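Local coordinates for porin (Pseudomonas aeruginosa, PDB 3T24), which probably forms an outer-membrane channel of the OprD family for the uptake of small carboxylate-containing substrates, at residues P127-R131 / L132-T136. Numbering follows the deposited sequence.
Sequences PNDSR and LLPQT. With SO4 (sulfate ion), chain F.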
loop_
_atom_site.group_PDB
_atom_site.type_symbol
_atom_site.label_atom_id
_atom_site.label_comp_id
_atom_site.label_asym_id
_atom_site.label_seq_id
_atom_site.Cartn_x
_atom_site.Cartn_y
_atom_site.Cartn_z
ATOM N N PRO A 127 2.847 0.180 3.806
ATOM C CA PRO A 127 3.881 1.135 3.395
ATOM C C PRO A 127 3.722 1.457 1.920
ATOM O O PRO A 127 3.417 0.568 1.130
ATOM C CB PRO A 127 5.173 0.359 3.645
ATOM C CG PRO A 127 4.808 -0.657 4.700
ATOM C CD PRO A 127 3.419 -1.069 4.346
ATOM N N ASN A 128 3.884 2.721 1.551
ATOM C CA ASN A 128 3.808 3.072 0.145
ATOM C C ASN A 128 4.982 2.555 -0.695
ATOM O O ASN A 128 6.142 2.624 -0.269
ATOM C CB ASN A 128 3.713 4.575 -0.054
ATOM C CG ASN A 128 3.578 4.922 -1.512
ATOM O OD1 ASN A 128 4.566 5.198 -2.184
ATOM N ND2 ASN A 128 2.360 4.853 -2.025
ATOM N N ASP A 129 4.677 2.043 -1.885
ATOM C CA ASP A 129 5.714 1.748 -2.868
ATOM C C ASP A 129 5.219 1.929 -4.303
ATOM O O ASP A 129 5.437 1.086 -5.162
ATOM C CB ASP A 129 6.316 0.348 -2.671
ATOM C CG ASP A 129 7.519 0.110 -3.575
ATOM O OD1 ASP A 129 8.025 1.121 -4.130
ATOM O OD2 ASP A 129 7.960 -1.065 -3.719
ATOM N N SER A 130 4.586 3.056 -4.559
ATOM C CA SER A 130 3.993 3.317 -5.849
ATOM C C SER A 130 4.842 4.296 -6.652
ATOM O O SER A 130 4.629 4.444 -7.851
ATOM C CB SER A 130 2.577 3.885 -5.669
ATOM O OG SER A 130 2.634 5.157 -5.040
ATOM N N ARG A 131 5.783 4.976 -5.995
ATOM C CA ARG A 131 6.696 5.915 -6.676
ATOM C C ARG A 131 8.028 5.243 -7.033
ATOM O O ARG A 131 8.057 4.076 -7.396
ATOM C CB ARG A 131 6.989 7.136 -5.802
ATOM C CG ARG A 131 5.786 7.956 -5.417
ATOM C CD ARG A 131 5.093 8.539 -6.619
ATOM N NE ARG A 131 3.808 9.112 -6.238
ATOM C CZ ARG A 131 3.577 10.414 -6.118
ATOM N NH1 ARG A 131 4.550 11.290 -6.368
ATOM N NH2 ARG A 131 2.367 10.837 -5.759
ATOM N N LEU A 132 9.135 5.974 -6.912
ATOM C CA LEU A 132 10.442 5.425 -7.303
ATOM C C LEU A 132 11.028 4.480 -6.247
ATOM O O LEU A 132 11.439 3.376 -6.548
ATOM C CB LEU A 132 11.441 6.548 -7.593
ATOM C CG LEU A 132 12.773 6.110 -8.221
ATOM C CD1 LEU A 132 12.578 5.515 -9.630
ATOM C CD2 LEU A 132 13.781 7.280 -8.265
ATOM N N LEU A 133 11.066 4.962 -5.015
ATOM C CA LEU A 133 11.653 4.259 -3.899
ATOM C C LEU A 133 10.573 4.002 -2.837
ATOM O O LEU A 133 9.686 4.831 -2.615
ATOM C CB LEU A 133 12.777 5.111 -3.306
ATOM C CG LEU A 133 13.865 5.594 -4.283
ATOM C CD1 LEU A 133 14.949 6.382 -3.547
ATOM C CD2 LEU A 133 14.491 4.441 -5.072
ATOM N N PRO A 134 10.637 2.841 -2.196
ATOM C CA PRO A 134 9.663 2.477 -1.158
ATOM C C PRO A 134 9.778 3.340 0.094
ATOM O O PRO A 134 10.851 3.828 0.439
ATOM C CB PRO A 134 10.015 1.007 -0.829
ATOM C CG PRO A 134 11.441 0.852 -1.241
ATOM C CD PRO A 134 11.651 1.790 -2.425
ATOM N N GLN A 135 8.640 3.552 0.740
ATOM C CA GLN A 135 8.596 4.076 2.093
ATOM C C GLN A 135 9.097 2.954 3.008
ATOM O O GLN A 135 8.711 1.800 2.840
ATOM C CB GLN A 135 7.135 4.438 2.433
ATOM C CG GLN A 135 6.879 4.931 3.846
ATOM C CD GLN A 135 5.393 5.075 4.152
ATOM O OE1 GLN A 135 4.595 4.207 3.800
ATOM N NE2 GLN A 135 5.015 6.186 4.791
ATOM N N THR A 136 9.972 3.276 3.957
ATOM C CA THR A 136 10.428 2.281 4.918
ATOM C C THR A 136 10.316 2.825 6.333
ATOM O O THR A 136 10.156 4.018 6.528
ATOM C CB THR A 136 11.907 1.901 4.702
ATOM O OG1 THR A 136 12.735 3.014 5.070
ATOM C CG2 THR A 136 12.185 1.493 3.240
HETATM S S SO4 F . 0.824 8.013 -4.736
HETATM O O1 SO4 F . -0.183 7.008 -4.405
HETATM O O2 SO4 F . 1.917 7.418 -5.500
HETATM O O3 SO4 F . 0.272 9.082 -5.558
HETATM O O4 SO4 F . 1.327 8.562 -3.475
HETATM O O HOH W 1 7.103 4.658 -3.615
HETATM O O HOH W 2 7.428 0.312 1.094
HETATM O O HOH W 3 10.369 0.957 -5.351
#
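Q135 holds the backbone of N128 through two polar atoms: its backbone N gives a straight 2.8 Å hydrogen bond to N128 O, and its side-chain OE1 accepts from N128 N at 2.8 Å. An extended Q135 chain, with CG anti to the backbone N (chi1 177°), carries the amide back toward the 127-128 backbone; NE2 is held by Q162. Beyond this pair, the D129 carboxylate lies alongside the P134 ring, D129 CG 3.8 Å from P134 CB. A water accepts a hydrogen bond from R131 N and donates to N128 OD1 and L133 O, bridging the two limbs inside the bend. N128 OD1 also accepts from S130 N at 3.2 Å, closing an Asx turn, and from R163, while ND2 reaches S130 OG nearly in its amide plane and binds D292. A sulfate, probably from the crystallisation liquor, sits at the guanidinium edge of R131, with R131 NE to O2 at 2.6 Å; S130 OG also donates to O2, and R163 and R391 bind the ion as well. The whole is a water-bridged hairpin bend in the long loop between strands 111-115 and 136-138, folded into an OprD-family barrel, consistent with the inward-folded constriction loop of porins.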